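Local coordinates for enoyl-CoA hydratase subunit I (Geobacillus kaustophilus, PDB 2PBP), which probably catalyses the reversible hydration of enoyl-CoA thioesters, a step of fatty acid beta-oxidation, at residues L115-F128 with I176-T190. Numbering follows the deposited sequence.
Sequences LSCDLIVASSAAEF and IVNRVVSPELLMEET
Val121 and Ala122 pair with Arg179 and Val180 at the edge of the larger sheet of the crotonase fold, where strand 119-123 takes on 179-181 as a parallel neighbour. Three backbone bonds join the segments, the first from Asn178 N, just before the strand, to Ile120 O, then Ala122 N to Arg179 O (2.9 Å, nearly straight at 174°) and Val181 N to Ala122 O. The Ala122 carbonyl also meets Val180 CA in a CA-H...O contact. The pairing shows how the two faces of a parallel strand pair at a sheet edge can be packed differently. On one face the contact is made chiefly by Val121. Its CG1, set anti to the backbone N (chi1 176°), reaches helix 186-198, touching Leu186 CD1 at 3.6 Å as the two side chains pass in opposite directions, and lies 3.4 Å from Thr190 OG1, a hydroxyl already bonded to Leu186 O; the Arg179 side chain lies beside that of Val121 and points the same way, its CG against CG1, and its NH1 forms a salt bridge with Glu189 OE1. On the other face Val177 CG1 packs on Ala122 CB, while its CG2 comes obliquely upon the Phe128 ring, 3.8 Å from CZ. At Ser123 the chain enters a type I turn to Ala126; its OG accepts a bond from Ala125 N (2.8 Å, 168°) in an ST turn and lies against Pro183 CG at 3.2 Å. Without the hydroxyl, as with an alanine here, Ala125 N would probably lose this acceptor and the turn would be held less firmly beside Pro183. Strand 98-102 flanks 119-123 on its other edge through backbone bonds from Leu119, Val121 and Ser123, while helix 168-173 packs on Val177, Val180 and Phe128, and Lys154 of the second subunit reaches Leu119 and Ile120.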
loop_
_atom_site.group_PDB
_atom_site.type_symbol
_atom_site.label_atom_id
_atom_site.label_comp_id
_atom_site.label_asym_id
_atom_site.label_seq_id
_atom_site.Cartn_x
_atom_site.Cartn_y
_atom_site.Cartn_z
ATOM N N LEU A 115 5.399 9.774 -12.550
ATOM C CA LEU A 115 4.387 9.448 -11.553
ATOM C C LEU A 115 3.348 8.459 -12.090
ATOM O O LEU A 115 2.717 7.737 -11.319
ATOM C CB LEU A 115 3.698 10.729 -11.060
ATOM C CG LEU A 115 4.577 11.684 -10.238
ATOM C CD1 LEU A 115 3.854 13.000 -10.025
ATOM C CD2 LEU A 115 4.934 11.043 -8.897
ATOM N N SER A 116 3.181 8.427 -13.410
ATOM C CA SER A 116 2.227 7.519 -14.042
ATOM C C SER A 116 2.742 6.078 -14.033
ATOM O O SER A 116 1.985 5.140 -14.262
ATOM C CB SER A 116 1.941 7.954 -15.482
ATOM O OG SER A 116 1.333 9.233 -15.521
ATOM N N CYS A 117 4.034 5.904 -13.774
ATOM C CA CYS A 117 4.611 4.566 -13.726
ATOM C C CYS A 117 4.374 3.968 -12.341
ATOM O O CYS A 117 4.013 4.683 -11.409
ATOM C CB CYS A 117 6.108 4.622 -14.041
ATOM S SG CYS A 117 6.437 5.123 -15.758
ATOM N N ASP A 118 4.573 2.659 -12.210
ATOM C CA ASP A 118 4.348 1.977 -10.934
ATOM C C ASP A 118 5.501 2.085 -9.948
ATOM O O ASP A 118 5.288 2.116 -8.732
ATOM C CB ASP A 118 4.042 0.505 -11.188
ATOM C CG ASP A 118 2.905 0.319 -12.162
ATOM O OD1 ASP A 118 1.821 0.890 -11.913
ATOM O OD2 ASP A 118 3.095 -0.388 -13.176
ATOM N N LEU A 119 6.717 2.111 -10.478
ATOM C CA LEU A 119 7.921 2.224 -9.665
ATOM C C LEU A 119 8.833 3.205 -10.369
ATOM O O LEU A 119 8.804 3.316 -11.599
ATOM C CB LEU A 119 8.649 0.881 -9.559
ATOM C CG LEU A 119 7.923 -0.335 -8.985
ATOM C CD1 LEU A 119 8.822 -1.554 -9.093
ATOM C CD2 LEU A 119 7.538 -0.077 -7.538
ATOM N N ILE A 120 9.652 3.907 -9.596
ATOM C CA ILE A 120 10.583 4.864 -10.178
ATOM C C ILE A 120 12.000 4.615 -9.663
ATOM O O ILE A 120 12.237 4.621 -8.459
ATOM C CB ILE A 120 10.199 6.321 -9.829
ATOM C CG1 ILE A 120 8.788 6.641 -10.328
ATOM C CG2 ILE A 120 11.214 7.281 -10.439
ATOM C CD1 ILE A 120 8.170 7.909 -9.742
ATOM N N VAL A 121 12.930 4.373 -10.582
ATOM C CA VAL A 121 14.333 4.180 -10.227
ATOM C C VAL A 121 14.972 5.445 -10.771
ATOM O O VAL A 121 14.851 5.737 -11.962
ATOM C CB VAL A 121 14.949 2.959 -10.927
ATOM C CG1 VAL A 121 16.433 2.863 -10.587
ATOM C CG2 VAL A 121 14.221 1.693 -10.500
ATOM N N ALA A 122 15.643 6.201 -9.908
ATOM C CA ALA A 122 16.233 7.456 -10.344
ATOM C C ALA A 122 17.739 7.552 -10.234
ATOM O O ALA A 122 18.366 6.935 -9.373
ATOM C CB ALA A 122 15.594 8.615 -9.575
ATOM N N SER A 123 18.302 8.346 -11.137
ATOM C CA SER A 123 19.728 8.622 -11.169
ATOM C C SER A 123 19.958 9.784 -10.216
ATOM O O SER A 123 19.012 10.451 -9.795
ATOM C CB SER A 123 20.157 9.040 -12.578
ATOM O OG SER A 123 21.367 9.782 -12.544
ATOM N N SER A 124 21.219 10.022 -9.874
ATOM C CA SER A 124 21.563 11.135 -9.007
ATOM C C SER A 124 21.432 12.414 -9.832
ATOM O O SER A 124 21.402 13.518 -9.298
ATOM C CB SER A 124 22.997 10.982 -8.493
ATOM O OG SER A 124 23.133 9.837 -7.671
ATOM N N ALA A 125 21.356 12.248 -11.149
ATOM C CA ALA A 125 21.233 13.371 -12.067
ATOM C C ALA A 125 19.780 13.827 -12.170
ATOM O O ALA A 125 19.478 14.825 -12.826
ATOM C CB ALA A 125 21.742 12.968 -13.449
ATOM N N ALA A 126 18.883 13.097 -11.513
ATOM C CA ALA A 126 17.458 13.405 -11.577
ATOM C C ALA A 126 16.942 14.478 -10.627
ATOM O O ALA A 126 17.368 14.586 -9.478
ATOM C CB ALA A 126 16.649 12.121 -11.383
ATOM N N GLU A 127 16.002 15.264 -11.137
ATOM C CA GLU A 127 15.345 16.322 -10.382
ATOM C C GLU A 127 13.894 16.286 -10.835
ATOM O O GLU A 127 13.619 16.072 -12.010
ATOM C CB GLU A 127 15.955 17.690 -10.690
ATOM C CG GLU A 127 17.257 17.970 -9.955
ATOM C CD GLU A 127 17.645 19.437 -10.009
ATOM O OE1 GLU A 127 17.972 19.927 -11.110
ATOM O OE2 GLU A 127 17.617 20.101 -8.949
ATOM N N PHE A 128 12.975 16.488 -9.901
ATOM C CA PHE A 128 11.549 16.456 -10.203
ATOM C C PHE A 128 10.914 17.772 -9.788
ATOM O O PHE A 128 11.253 18.326 -8.745
ATOM C CB PHE A 128 10.879 15.316 -9.433
ATOM C CG PHE A 128 11.499 13.970 -9.675
ATOM C CD1 PHE A 128 11.012 13.135 -10.676
ATOM C CD2 PHE A 128 12.573 13.533 -8.899
ATOM C CE1 PHE A 128 11.579 11.884 -10.902
ATOM C CE2 PHE A 128 13.149 12.284 -9.116
ATOM C CZ PHE A 128 12.651 11.455 -10.120
ATOM N N ILE A 176 8.303 8.702 -3.159
ATOM C CA ILE A 176 7.949 8.895 -4.560
ATOM C C ILE A 176 8.868 8.028 -5.421
ATOM O O ILE A 176 8.418 7.374 -6.365
ATOM C CB ILE A 176 8.113 10.370 -4.974
ATOM C CG1 ILE A 176 7.181 11.247 -4.132
ATOM C CG2 ILE A 176 7.817 10.527 -6.462
ATOM C CD1 ILE A 176 7.476 12.744 -4.195
ATOM N N VAL A 177 10.155 8.037 -5.085
ATOM C CA VAL A 177 11.160 7.254 -5.799
ATOM C C VAL A 177 11.517 6.015 -4.978
ATOM O O VAL A 177 11.687 6.094 -3.759
ATOM C CB VAL A 177 12.437 8.090 -6.063
ATOM C CG1 VAL A 177 13.595 7.181 -6.468
ATOM C CG2 VAL A 177 12.167 9.106 -7.172
ATOM N N ASN A 178 11.627 4.874 -5.649
ATOM C CA ASN A 178 11.934 3.618 -4.969
ATOM C C ASN A 178 13.411 3.454 -4.613
ATOM O O ASN A 178 13.744 2.901 -3.560
ATOM C CB ASN A 178 11.451 2.446 -5.824
ATOM C CG ASN A 178 9.927 2.375 -5.903
ATOM O OD1 ASN A 178 9.266 1.880 -4.988
ATOM N ND2 ASN A 178 9.367 2.886 -6.991
ATOM N N ARG A 179 14.295 3.924 -5.486
ATOM C CA ARG A 179 15.727 3.837 -5.229
ATOM C C ARG A 179 16.501 4.809 -6.106
ATOM O O ARG A 179 16.049 5.186 -7.191
ATOM C CB ARG A 179 16.241 2.414 -5.463
ATOM C CG ARG A 179 16.315 1.999 -6.918
ATOM C CD ARG A 179 16.976 0.636 -7.067
ATOM N NE ARG A 179 18.288 0.587 -6.425
ATOM C CZ ARG A 179 19.162 -0.403 -6.584
ATOM N NH1 ARG A 179 18.867 -1.430 -7.370
ATOM N NH2 ARG A 179 20.330 -0.366 -5.955
ATOM N N VAL A 180 17.674 5.207 -5.625
ATOM C CA VAL A 180 18.528 6.141 -6.340
ATOM C C VAL A 180 19.895 5.508 -6.576
ATOM O O VAL A 180 20.467 4.892 -5.676
ATOM C CB VAL A 180 18.717 7.442 -5.527
ATOM C CG1 VAL A 180 19.586 8.422 -6.296
ATOM C CG2 VAL A 180 17.358 8.053 -5.209
ATOM N N VAL A 181 20.406 5.652 -7.791
ATOM C CA VAL A 181 21.713 5.106 -8.135
ATOM C C VAL A 181 22.479 6.096 -8.999
ATOM O O VAL A 181 21.892 7.002 -9.590
ATOM C CB VAL A 181 21.589 3.771 -8.897
ATOM C CG1 VAL A 181 20.997 2.705 -7.983
ATOM C CG2 VAL A 181 20.722 3.955 -10.133
ATOM N N SER A 182 23.793 5.922 -9.063
ATOM C CA SER A 182 24.635 6.801 -9.859
ATOM C C SER A 182 24.210 6.721 -11.325
ATOM O O SER A 182 23.729 5.687 -11.786
ATOM C CB SER A 182 26.103 6.394 -9.704
ATOM O OG SER A 182 26.963 7.359 -10.281
ATOM N N PRO A 183 24.382 7.820 -12.077
ATOM C CA PRO A 183 24.013 7.886 -13.496
ATOM C C PRO A 183 24.414 6.700 -14.369
ATOM O O PRO A 183 23.585 6.160 -15.104
ATOM C CB PRO A 183 24.672 9.184 -13.956
ATOM C CG PRO A 183 24.558 10.044 -12.743
ATOM C CD PRO A 183 24.949 9.104 -11.626
ATOM N N GLU A 184 25.675 6.290 -14.294
ATOM C CA GLU A 184 26.146 5.192 -15.129
ATOM C C GLU A 184 25.631 3.809 -14.734
ATOM O O GLU A 184 25.871 2.838 -15.444
ATOM C CB GLU A 184 27.680 5.180 -15.185
ATOM C CG GLU A 184 28.393 4.638 -13.953
ATOM C CD GLU A 184 28.165 5.466 -12.705
ATOM O OE1 GLU A 184 27.943 6.692 -12.824
ATOM O OE2 GLU A 184 28.231 4.891 -11.598
ATOM N N LEU A 185 24.917 3.723 -13.615
ATOM C CA LEU A 185 24.380 2.445 -13.152
ATOM C C LEU A 185 22.860 2.374 -13.271
ATOM O O LEU A 185 22.267 1.318 -13.063
ATOM C CB LEU A 185 24.764 2.205 -11.688
ATOM C CG LEU A 185 26.251 2.087 -11.354
ATOM C CD1 LEU A 185 26.426 1.933 -9.846
ATOM C CD2 LEU A 185 26.841 0.898 -12.089
ATOM N N LEU A 186 22.234 3.497 -13.609
ATOM C CA LEU A 186 20.777 3.562 -13.714
ATOM C C LEU A 186 20.113 2.476 -14.564
ATOM O O LEU A 186 19.264 1.730 -14.069
ATOM C CB LEU A 186 20.345 4.940 -14.229
ATOM C CG LEU A 186 18.835 5.093 -14.449
ATOM C CD1 LEU A 186 18.102 4.870 -13.131
ATOM C CD2 LEU A 186 18.532 6.466 -15.008
ATOM N N MET A 187 20.481 2.389 -15.839
ATOM C CA MET A 187 19.870 1.392 -16.716
ATOM C C MET A 187 20.173 -0.033 -16.284
ATOM O O MET A 187 19.292 -0.894 -16.299
ATOM C CB MET A 187 20.308 1.601 -18.168
ATOM C CG MET A 187 19.693 2.833 -18.817
ATOM S SD MET A 187 17.893 2.919 -18.572
ATOM C CE MET A 187 17.342 1.557 -19.578
ATOM N N GLU A 188 21.421 -0.283 -15.900
ATOM C CA GLU A 188 21.820 -1.612 -15.458
ATOM C C GLU A 188 20.967 -2.039 -14.268
ATOM O O GLU A 188 20.424 -3.148 -14.242
ATOM C CB GLU A 188 23.290 -1.608 -15.049
ATOM C CG GLU A 188 23.778 -2.931 -14.501
ATOM C CD GLU A 188 25.135 -2.807 -13.835
ATOM O OE1 GLU A 188 26.057 -2.263 -14.473
ATOM O OE2 GLU A 188 25.274 -3.256 -12.679
ATOM N N GLU A 189 20.852 -1.155 -13.282
ATOM C CA GLU A 189 20.065 -1.455 -12.091
ATOM C C GLU A 189 18.578 -1.599 -12.408
ATOM O O GLU A 189 17.918 -2.501 -11.894
ATOM C CB GLU A 189 20.264 -0.368 -11.032
ATOM C CG GLU A 189 21.661 -0.352 -10.421
ATOM C CD GLU A 189 21.998 -1.647 -9.700
ATOM O OE1 GLU A 189 21.186 -2.086 -8.860
ATOM O OE2 GLU A 189 23.075 -2.223 -9.968
ATOM N N THR A 190 18.054 -0.712 -13.247
ATOM C CA THR A 190 16.638 -0.768 -13.610
ATOM C C THR A 190 16.312 -2.056 -14.361
ATOM O O THR A 190 15.303 -2.703 -14.085
ATOM C CB THR A 190 16.225 0.435 -14.489
ATOM O OG1 THR A 190 16.501 1.656 -13.792
ATOM C CG2 THR A 190 14.733 0.375 -14.801
#